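Branched-chain-amino-acid aminotransferase (Pseudomonas aeruginosa, PDB 6NST) probably catalyses the pyridoxal-phosphate-dependent exchange of amino groups between leucine, isoleucine or valine and 2-oxoglutarate, in branched-chain amino acid biosynthesis. Local coordinates at residues E251-F254 / E260-P263; G197-I202 / T214-G219; E182-M185 / Y191-E194. The protein carries 1 engineered substitution. One frame throughout, in Å; residues are numbered along the deposited sequence.

Interaction 1: residues E251-F254 / E260-P263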
ATOM      1  N   GLU A 251       3.692 -21.995 -21.373  1.00 29.84           N
ATOM      2  CA  GLU A 251       4.837 -21.334 -21.982  1.00 20.77           C
ATOM      3  C   GLU A 251       5.041 -19.982 -21.316  1.00 19.20           C
ATOM      4  O   GLU A 251       4.169 -19.475 -20.607  1.00 14.62           O
ATOM      5  CB  GLU A 251       4.652 -21.138 -23.493  1.00 18.17           C
ATOM      6  CG  GLU A 251       4.414 -22.407 -24.281  1.00 19.18           C
ATOM      7  CD  GLU A 251       4.107 -22.124 -25.737  1.00 22.01           C
ATOM      8  OE1 GLU A 251       3.136 -22.707 -26.264  1.00 14.73           O
ATOM      9  OE2 GLU A 251       4.831 -21.311 -26.350  1.00 17.02           O
ATOM     10  N   ALA A 252       6.206 -19.393 -21.569  1.00 17.29           N
ATOM     11  CA  ALA A 252       6.511 -18.051 -21.098  1.00 13.64           C
ATOM     12  C   ALA A 252       7.677 -17.512 -21.909  1.00 14.58           C
ATOM     13  O   ALA A 252       8.598 -18.263 -22.243  1.00 24.34           O
ATOM     14  CB  ALA A 252       6.850 -18.039 -19.602  1.00 18.79           C
ATOM     15  N   PHE A 253       7.635 -16.219 -22.229  1.00 14.92           N
ATOM     16  CA  PHE A 253       8.754 -15.616 -22.935  1.00 17.89           C
ATOM     17  C   PHE A 253       8.826 -14.127 -22.636  1.00 12.10           C
ATOM     18  O   PHE A 253       7.893 -13.529 -22.096  1.00 17.10           O
ATOM     19  CB  PHE A 253       8.676 -15.860 -24.450  1.00 20.93           C
ATOM     20  CG  PHE A 253       7.429 -15.331 -25.101  1.00 15.70           C
ATOM     21  CD1 PHE A 253       7.387 -14.044 -25.614  1.00 19.73           C
ATOM     22  CD2 PHE A 253       6.308 -16.132 -25.229  1.00 18.66           C
ATOM     23  CE1 PHE A 253       6.242 -13.562 -26.226  1.00 16.53           C
ATOM     24  CE2 PHE A 253       5.162 -15.657 -25.842  1.00 15.93           C
ATOM     25  CZ  PHE A 253       5.128 -14.372 -26.342  1.00 16.79           C
ATOM     26  N   PHE A 254       9.965 -13.545 -22.996  1.00 19.37           N
ATOM     27  CA  PHE A 254      10.231 -12.122 -22.875  1.00 16.14           C
ATOM     28  C   PHE A 254      10.220 -11.479 -24.255  1.00 24.43           C
ATOM     29  O   PHE A 254      10.596 -12.103 -25.250  1.00 22.68           O
ATOM     30  CB  PHE A 254      11.589 -11.871 -22.209  1.00 16.09           C
ATOM     31  CG  PHE A 254      11.581 -12.021 -20.713  1.00 12.07           C
ATOM     32  CD1 PHE A 254      10.609 -11.407 -19.942  1.00 11.62           C
ATOM     33  CD2 PHE A 254      12.559 -12.769 -20.079  1.00 15.04           C
ATOM     34  CE1 PHE A 254      10.610 -11.537 -18.565  1.00 13.47           C
ATOM     35  CE2 PHE A 254      12.564 -12.907 -18.703  1.00 16.22           C
ATOM     36  CZ  PHE A 254      11.586 -12.287 -17.947  1.00 11.26           C
ATOM     37  N   GLU A 260      14.328  -9.406 -28.373  1.00 30.10           N
ATOM     38  CA  GLU A 260      13.431  -9.935 -29.399  1.00 24.45           C
ATOM     39  C   GLU A 260      12.343 -10.789 -28.760  1.00 26.07           C
ATOM     40  O   GLU A 260      11.450 -10.259 -28.094  1.00 46.06           O
ATOM     41  CB  GLU A 260      14.224 -10.722 -30.444  1.00 25.49           C
ATOM     42  CG  GLU A 260      15.494 -10.000 -30.877  1.00 40.68           C
ATOM     43  CD  GLU A 260      16.179 -10.652 -32.057  1.00 49.90           C
ATOM     44  OE1 GLU A 260      15.635 -10.575 -33.178  1.00 52.63           O
ATOM     45  OE2 GLU A 260      17.261 -11.245 -31.862  1.00 53.76           O
ATOM     46  N   VAL A 261      12.399 -12.104 -28.955  1.00 19.97           N
ATOM     47  CA  VAL A 261      11.505 -13.048 -28.286  1.00 15.76           C
ATOM     48  C   VAL A 261      12.398 -14.090 -27.625  1.00 23.33           C
ATOM     49  O   VAL A 261      12.965 -14.954 -28.306  1.00 28.06           O
ATOM     50  CB  VAL A 261      10.506 -13.702 -29.245  1.00 20.65           C
ATOM     51  CG1 VAL A 261       9.612 -14.673 -28.490  1.00 20.73           C
ATOM     52  CG2 VAL A 261       9.672 -12.644 -29.951  1.00 29.47           C
ATOM     53  N   THR A 262      12.534 -14.013 -26.304  1.00 24.08           N
ATOM     54  CA  THR A 262      13.392 -14.931 -25.563  1.00 14.14           C
ATOM     55  C   THR A 262      12.536 -15.878 -24.736  1.00 21.19           C
ATOM     56  O   THR A 262      11.834 -15.426 -23.818  1.00 16.04           O
ATOM     57  CB  THR A 262      14.355 -14.157 -24.661  1.00 27.00           C
ATOM     58  OG1 THR A 262      15.224 -13.352 -25.469  1.00 18.09           O
ATOM     59  CG2 THR A 262      15.189 -15.115 -23.824  1.00 29.38           C
ATOM     60  N   PRO A 263      12.547 -17.178 -25.017  1.00 19.70           N
ATOM     61  CA  PRO A 263      11.730 -18.109 -24.232  1.00 20.37           C
ATOM     62  C   PRO A 263      12.215 -18.208 -22.793  1.00 18.83           C
ATOM     63  O   PRO A 263      13.383 -17.964 -22.483  1.00 22.73           O
ATOM     64  CB  PRO A 263      11.902 -19.445 -24.965  1.00 17.87           C
ATOM     65  CG  PRO A 263      12.386 -19.076 -26.337  1.00 16.90           C
ATOM     66  CD  PRO A 263      13.208 -17.842 -26.153  1.00 16.10           C
TER
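Phe253 and Phe254 lie against Thr262 and Pro263 on the neighbouring antiparallel strand, and against Val261 at the corner just before them. Two backbone bonds join the segments. Phe254 N donates to Thr262 O at 2.8 Å, and Thr262 N returns a bond to Phe254 O at 2.9 Å. Phe254 O also receives a CA-H...O contact from Val261 CA at 3.3 Å.

The side chain of Phe253 can be followed outward. Its CB sits 3.2 Å from Thr262 O and 3.8 Å from Pro263 CA. Phe253 CG is set between the backbone N and the carbonyl carbon (chi1 59°), and lies 4.1 Å from Val261 CG1. CD1 of the ring then comes closer, to 3.7 Å from the same Val261 CG1. The methyl approaches the ring obliquely. Further out, the ring meets that of Phe201 in strand 199-204, with the two planes only about 5° apart.

The two strands form the hairpin 251-256/262-267 in a mixed sheet of this class-IV aminotransferase. Helix 279-292 covers the side of the sheet that carries Phe253 and Pro263. There Phe253 touches Thr281 and Pro263 touches Gln285.

Phe254 and Thr262 point to the other side of the sheet. Their CB atoms are 4.3 Å apart, but the Phe254 ring leads away from the second strand, toward Ile140 and Val142. The Thr262 hydroxyl bonds to Ala259 O in the turn of the hairpin.

Interaction 2: residues G197-I202 / T214-G219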
ATOM      1  N   GLY A 197      14.185  -5.589 -18.334  1.00 30.06           N
ATOM      2  CA  GLY A 197      14.051  -4.673 -19.449  1.00 29.93           C
ATOM      3  C   GLY A 197      13.253  -5.265 -20.592  1.00 29.88           C
ATOM      4  O   GLY A 197      13.404  -4.849 -21.744  1.00 37.19           O
ATOM      5  N   GLU A 198      12.403  -6.244 -20.284  1.00 25.59           N
ATOM      6  CA  GLU A 198      11.585  -6.915 -21.283  1.00 26.36           C
ATOM      7  C   GLU A 198      10.168  -7.073 -20.756  1.00 17.51           C
ATOM      8  O   GLU A 198       9.956  -7.243 -19.553  1.00 29.11           O
ATOM      9  CB  GLU A 198      12.136  -8.304 -21.652  1.00 29.47           C
ATOM     10  CG  GLU A 198      13.630  -8.365 -21.916  1.00 40.01           C
ATOM     11  CD  GLU A 198      14.442  -8.520 -20.645  1.00 42.91           C
ATOM     12  OE1 GLU A 198      13.839  -8.695 -19.563  1.00 32.84           O
ATOM     13  OE2 GLU A 198      15.687  -8.464 -20.727  1.00 49.37           O
ATOM     14  N   ASN A 199       9.200  -7.017 -21.664  1.00 21.56           N
ATOM     15  CA  ASN A 199       7.835  -7.393 -21.327  1.00 12.14           C
ATOM     16  C   ASN A 199       7.712  -8.912 -21.310  1.00 21.42           C
ATOM     17  O   ASN A 199       8.399  -9.618 -22.054  1.00 33.40           O
ATOM     18  CB  ASN A 199       6.840  -6.792 -22.322  1.00 23.84           C
ATOM     19  CG  ASN A 199       6.668  -5.294 -22.142  1.00 25.65           C
ATOM     20  OD1 ASN A 199       7.336  -4.494 -22.800  1.00 28.94           O
ATOM     21  ND2 ASN A 199       5.767  -4.906 -21.248  1.00 31.61           N
ATOM     22  N   ILE A 200       6.834  -9.416 -20.447  1.00 20.87           N
ATOM     23  CA  ILE A 200       6.711 -10.848 -20.210  1.00 13.93           C
ATOM     24  C   ILE A 200       5.353 -11.327 -20.707  1.00 15.19           C
ATOM     25  O   ILE A 200       4.350 -10.610 -20.612  1.00 16.84           O
ATOM     26  CB  ILE A 200       6.924 -11.195 -18.720  1.00 19.56           C
ATOM     27  CG1 ILE A 200       7.022 -12.711 -18.526  1.00 21.52           C
ATOM     28  CG2 ILE A 200       5.822 -10.602 -17.855  1.00 10.66           C
ATOM     29  CD1 ILE A 200       7.568 -13.122 -17.170  1.00 13.68           C
ATOM     30  N   PHE A 201       5.334 -12.536 -21.263  1.00 13.17           N
ATOM     31  CA  PHE A 201       4.123 -13.187 -21.733  1.00 17.28           C
ATOM     32  C   PHE A 201       4.082 -14.603 -21.181  1.00 14.04           C
ATOM     33  O   PHE A 201       5.122 -15.224 -20.958  1.00 24.30           O
ATOM     34  CB  PHE A 201       4.057 -13.247 -23.268  1.00 19.34           C
ATOM     35  CG  PHE A 201       3.840 -11.915 -23.933  1.00 24.81           C
ATOM     36  CD1 PHE A 201       4.868 -10.990 -24.026  1.00 16.96           C
ATOM     37  CD2 PHE A 201       2.613 -11.602 -24.497  1.00 19.16           C
ATOM     38  CE1 PHE A 201       4.668  -9.771 -24.651  1.00 19.28           C
ATOM     39  CE2 PHE A 201       2.406 -10.387 -25.120  1.00 23.09           C
ATOM     40  CZ  PHE A 201       3.436  -9.470 -25.198  1.00 18.57           C
ATOM     41  N   ILE A 202       2.872 -15.109 -20.958  1.00 11.28           N
ATOM     42  CA  ILE A 202       2.675 -16.504 -20.590  1.00 11.20           C
ATOM     43  C   ILE A 202       1.554 -17.075 -21.446  1.00 12.54           C
ATOM     44  O   ILE A 202       0.664 -16.350 -21.904  1.00 20.82           O
ATOM     45  CB  ILE A 202       2.367 -16.693 -19.085  1.00 12.51           C
ATOM     46  CG1 ILE A 202       1.025 -16.066 -18.713  1.00 16.61           C
ATOM     47  CG2 ILE A 202       3.481 -16.106 -18.225  1.00 14.30           C
ATOM     48  CD1 ILE A 202       0.639 -16.294 -17.264  1.00 20.71           C
ATOM     49  N   THR A 214       0.056  -1.416 -17.135  1.00 67.72           N
ATOM     50  CA  THR A 214      -0.285  -0.828 -15.847  1.00 63.08           C
ATOM     51  C   THR A 214       0.916  -0.095 -15.264  1.00 57.69           C
ATOM     52  O   THR A 214       1.029   1.128 -15.391  1.00 47.95           O
ATOM     53  CB  THR A 214      -0.768  -1.916 -14.886  1.00 68.41           C
ATOM     54  OG1 THR A 214      -1.422  -2.952 -15.630  1.00 78.75           O
ATOM     55  CG2 THR A 214      -1.751  -1.346 -13.891  1.00 73.41           C
ATOM     56  N   ALA A 215       1.818  -0.836 -14.626  1.00 55.71           N
ATOM     57  CA  ALA A 215       3.051  -0.277 -14.092  1.00 47.54           C
ATOM     58  C   ALA A 215       4.281  -0.702 -14.882  1.00 50.79           C
ATOM     59  O   ALA A 215       5.394  -0.280 -14.546  1.00 46.93           O
ATOM     60  CB  ALA A 215       3.212  -0.671 -12.619  1.00 33.88           C
ATOM     61  N   CYS A 216       4.113  -1.525 -15.915  1.00 42.57           N
ATOM     62  CA  CYS A 216       5.213  -1.934 -16.773  1.00 40.25           C
ATOM     63  C   CYS A 216       5.332  -0.990 -17.968  1.00 36.35           C
ATOM     64  O   CYS A 216       4.473  -0.139 -18.212  1.00 33.11           O
ATOM     65  CB  CYS A 216       5.018  -3.374 -17.247  1.00 43.66           C
ATOM     66  SG  CYS A 216       3.599  -3.618 -18.346  1.00 49.13           S
ATOM     67  N   LEU A 217       6.417  -1.149 -18.721  1.00 33.28           N
ATOM     68  CA  LEU A 217       6.643  -0.314 -19.892  1.00 41.53           C
ATOM     69  C   LEU A 217       5.814  -0.811 -21.069  1.00 37.86           C
ATOM     70  O   LEU A 217       5.731  -2.016 -21.324  1.00 25.52           O
ATOM     71  CB  LEU A 217       8.125  -0.300 -20.269  1.00 49.42           C
ATOM     72  CG  LEU A 217       8.503   0.614 -21.440  1.00 50.50           C
ATOM     73  CD1 LEU A 217       8.214   2.071 -21.107  1.00 39.67           C
ATOM     74  CD2 LEU A 217       9.962   0.430 -21.830  1.00 54.26           C
ATOM     75  N   ASN A 218       5.191   0.131 -21.781  1.00 46.65           N
ATOM     76  CA  ASN A 218       4.444  -0.169 -23.002  1.00 58.11           C
ATOM     77  C   ASN A 218       5.455  -0.451 -24.110  1.00 54.54           C
ATOM     78  O   ASN A 218       5.742   0.386 -24.969  1.00 67.13           O
ATOM     79  CB  ASN A 218       3.518   0.990 -23.361  1.00 67.89           C
ATOM     80  CG  ASN A 218       2.480   0.615 -24.402  1.00 68.96           C
ATOM     81  OD1 ASN A 218       2.611  -0.393 -25.095  1.00 74.61           O
ATOM     82  ND2 ASN A 218       1.440   1.432 -24.518  1.00 68.16           N
ATOM     83  N   GLY A 219       6.006  -1.662 -24.083  1.00 37.75           N
ATOM     84  CA  GLY A 219       7.091  -1.998 -24.987  1.00 23.20           C
ATOM     85  C   GLY A 219       6.628  -2.079 -26.431  1.00 30.08           C
ATOM     86  O   GLY A 219       5.569  -2.630 -26.741  1.00 24.06           O
TER
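Asn199 reaches from the start of strand 199-204 to Leu217 and Gly219 in the loop before helix 220-231. Asn218 is the centre of an inverse gamma turn in this loop, and Gly219 holds the N-cap position of the helix. The loop lies beside the probable cofactor site. The side chain of Leu217 is about 5 Å from that of Lys160, which by similarity carries pyridoxal phosphate but has none attached here. A sulfate ion is bound close to Gly219.

The carboxamide of Asn199 makes the contact. Its CG stands beside the backbone N and anti to the carbonyl carbon (chi1 -73°), and its CB points toward the loop. ND2 donates to Leu217 O at 2.9 Å. The bond leaves within the amide plane, only 2° out of it, and enters nearly along the C=O axis. This direct geometry would help fix the rotation of the amide.

Leu217 O also takes a weak bond from Gly219 N at 2.8 Å, which closes the gamma turn. One carbonyl oxygen thus receives both the strand side chain and the loop's own backbone. Asn199 OD1, at the other end of the amide, comes to 3.3 Å from Gly219 CA. Arg222, in the first turn of the helix, also touches Asn199.

Cys216, just before Leu217 in the chain, adds a smaller contact. Its thiol sits between the backbone N and the carbonyl carbon (chi1 66°), which places SG 3.8 Å from Asn199 ND2.

Interaction 3: residues E182-M185 / Y191-E194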
ATOM      1  N   GLU A 182      17.854 -13.729 -16.022  1.00 17.56           N
ATOM      2  CA  GLU A 182      16.995 -12.558 -16.033  1.00 18.18           C
ATOM      3  C   GLU A 182      16.160 -12.556 -14.763  1.00 12.43           C
ATOM      4  O   GLU A 182      16.000 -13.582 -14.098  1.00 22.18           O
ATOM      5  CB  GLU A 182      16.108 -12.538 -17.288  1.00 18.49           C
ATOM      6  CG  GLU A 182      15.439 -11.201 -17.589  1.00 16.34           C
ATOM      7  CD  GLU A 182      16.411 -10.036 -17.562  1.00 37.54           C
ATOM      8  OE1 GLU A 182      16.618  -9.463 -16.473  1.00 37.15           O
ATOM      9  OE2 GLU A 182      16.978  -9.701 -18.623  1.00 41.20           O
ATOM     10  N   ALA A 183      15.645 -11.380 -14.424  1.00 11.88           N
ATOM     11  CA  ALA A 183      14.766 -11.207 -13.281  1.00 17.64           C
ATOM     12  C   ALA A 183      13.338 -10.976 -13.755  1.00 13.76           C
ATOM     13  O   ALA A 183      13.105 -10.499 -14.868  1.00 21.27           O
ATOM     14  CB  ALA A 183      15.222 -10.035 -12.405  1.00 14.79           C
ATOM     15  N   MET A 184      12.383 -11.340 -12.903  1.00 21.64           N
ATOM     16  CA  MET A 184      10.973 -11.039 -13.113  1.00 18.55           C
ATOM     17  C   MET A 184      10.555 -10.021 -12.059  1.00 17.90           C
ATOM     18  O   MET A 184      10.708 -10.270 -10.858  1.00 18.15           O
ATOM     19  CB  MET A 184      10.113 -12.303 -13.026  1.00  9.97           C
ATOM     20  CG  MET A 184       8.667 -12.111 -13.483  1.00 14.74           C
ATOM     21  SD  MET A 184       7.675 -13.624 -13.536  1.00 11.90           S
ATOM     22  CE  MET A 184       7.435 -13.963 -11.793  1.00 16.01           C
ATOM     23  N   MET A 185      10.040  -8.880 -12.508  1.00  9.37           N
ATOM     24  CA  MET A 185       9.715  -7.772 -11.617  1.00 16.50           C
ATOM     25  C   MET A 185       8.255  -7.826 -11.187  1.00 14.26           C
ATOM     26  O   MET A 185       7.367  -8.123 -11.992  1.00 21.22           O
ATOM     27  CB  MET A 185       9.983  -6.428 -12.298  1.00 20.82           C
ATOM     28  CG  MET A 185      11.314  -6.332 -13.014  1.00 20.73           C
ATOM     29  SD  MET A 185      12.705  -6.459 -11.888  1.00 28.96           S
ATOM     30  CE  MET A 185      12.325  -5.161 -10.716  1.00 13.27           C
ATOM     31  N   TYR A 191       1.904  -8.028  -8.136  1.00  9.38           N
ATOM     32  CA  TYR A 191       1.603  -8.687  -9.397  1.00 17.40           C
ATOM     33  C   TYR A 191       2.789  -8.587 -10.352  1.00 18.31           C
ATOM     34  O   TYR A 191       3.662  -7.727 -10.212  1.00 11.16           O
ATOM     35  CB  TYR A 191       0.350  -8.078 -10.031  1.00 11.76           C
ATOM     36  CG  TYR A 191      -0.883  -8.251  -9.174  1.00 18.56           C
ATOM     37  CD1 TYR A 191      -1.231  -7.298  -8.228  1.00 14.58           C
ATOM     38  CD2 TYR A 191      -1.685  -9.379  -9.294  1.00 16.27           C
ATOM     39  CE1 TYR A 191      -2.348  -7.454  -7.433  1.00 16.77           C
ATOM     40  CE2 TYR A 191      -2.810  -9.545  -8.503  1.00  8.84           C
ATOM     41  CZ  TYR A 191      -3.133  -8.578  -7.574  1.00 15.97           C
ATOM     42  OH  TYR A 191      -4.243  -8.727  -6.779  1.00 23.40           O
ATOM     43  N   VAL A 192       2.807  -9.487 -11.336  1.00 10.10           N
ATOM     44  CA  VAL A 192       3.890  -9.518 -12.310  1.00 18.00           C
ATOM     45  C   VAL A 192       3.792  -8.306 -13.225  1.00 14.62           C
ATOM     46  O   VAL A 192       2.720  -7.993 -13.758  1.00 15.89           O
ATOM     47  CB  VAL A 192       3.851 -10.826 -13.115  1.00 24.47           C
ATOM     48  CG1 VAL A 192       4.922 -10.823 -14.197  1.00 16.54           C
ATOM     49  CG2 VAL A 192       4.027 -12.020 -12.190  1.00 20.62           C
ATOM     50  N   ALA A 193       4.915  -7.616 -13.413  1.00 13.63           N
ATOM     51  CA  ALA A 193       4.978  -6.454 -14.289  1.00 13.60           C
ATOM     52  C   ALA A 193       5.745  -6.750 -15.572  1.00 20.61           C
ATOM     53  O   ALA A 193       5.176  -6.683 -16.666  1.00 17.50           O
ATOM     54  CB  ALA A 193       5.614  -5.270 -13.547  1.00 10.47           C
ATOM     55  N   GLU A 194       7.023  -7.092 -15.465  1.00 10.60           N
ATOM     56  CA  GLU A 194       7.887  -7.258 -16.628  1.00 20.62           C
ATOM     57  C   GLU A 194       9.190  -7.899 -16.167  1.00 23.86           C
ATOM     58  O   GLU A 194       9.376  -8.195 -14.982  1.00 28.31           O
ATOM     59  CB  GLU A 194       8.143  -5.913 -17.312  1.00 21.39           C
ATOM     60  CG  GLU A 194       8.565  -4.811 -16.347  1.00 26.67           C
ATOM     61  CD  GLU A 194       8.737  -3.466 -17.026  1.00 49.38           C
ATOM     62  OE1 GLU A 194       8.763  -3.422 -18.274  1.00 58.27           O
ATOM     63  OE2 GLU A 194       8.844  -2.450 -16.307  1.00 56.66           O
TER
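A beta hairpin joins strand 182-186 to the weakly bonded strand 192-195 in the mixed sheet of the class-IV aminotransferase fold. The strand axes run at 130° to each other, well short of exactly antiparallel. Met185 is held at both backbone ends. Its N donates to Glu194 O at 2.7 Å and its O accepts from Ala193 N at 2.9 Å.

Met185 CB and CG pass close to Glu194 O, each 3.3 Å away, and the chain then bends at chi2 and chi3 toward Asn167 and Ala171 of helix 166-177. The Glu194 carboxylate has its partners outside the hairpin: a salt bridge to Arg149 and a bond from Leu217 N. Tyr191 makes a cation-pi contact with Arg240 and packs on Thr214 of a neighbouring subunit.

Met184 and Val192 supply the apolar side-chain contact and cross at about a right angle. Met184 CG is anti to the backbone N (chi1 -169°), and the chain runs out extended as far as SD before bending at chi3 (72°). Val192 CG1 lies 4.0 Å from Met184 SD, and the bend brings Met184 CE to 3.9 Å from Val192 CG2.

Overall arrangement
From the N terminus, interaction 3 comes first and closes the short hairpin 182-194. Interaction 2 follows, and closes the loop from strand 199-204 through strand 207-210 to the start of helix 220-231. Interaction 1 comes last and closes the hairpin 251-263. The three are in series, and none nests within or crosses another. All reach one mixed sheet. Interactions 1 and 2 meet where strands 251-256 and 199-204 run side by side, with a probable hydrogen bond from Phe201 N to Phe253 O. Interaction 3 touches interaction 2 through Ile200 against Met184, and interaction 1 where the Phe254 ring packs on Glu182.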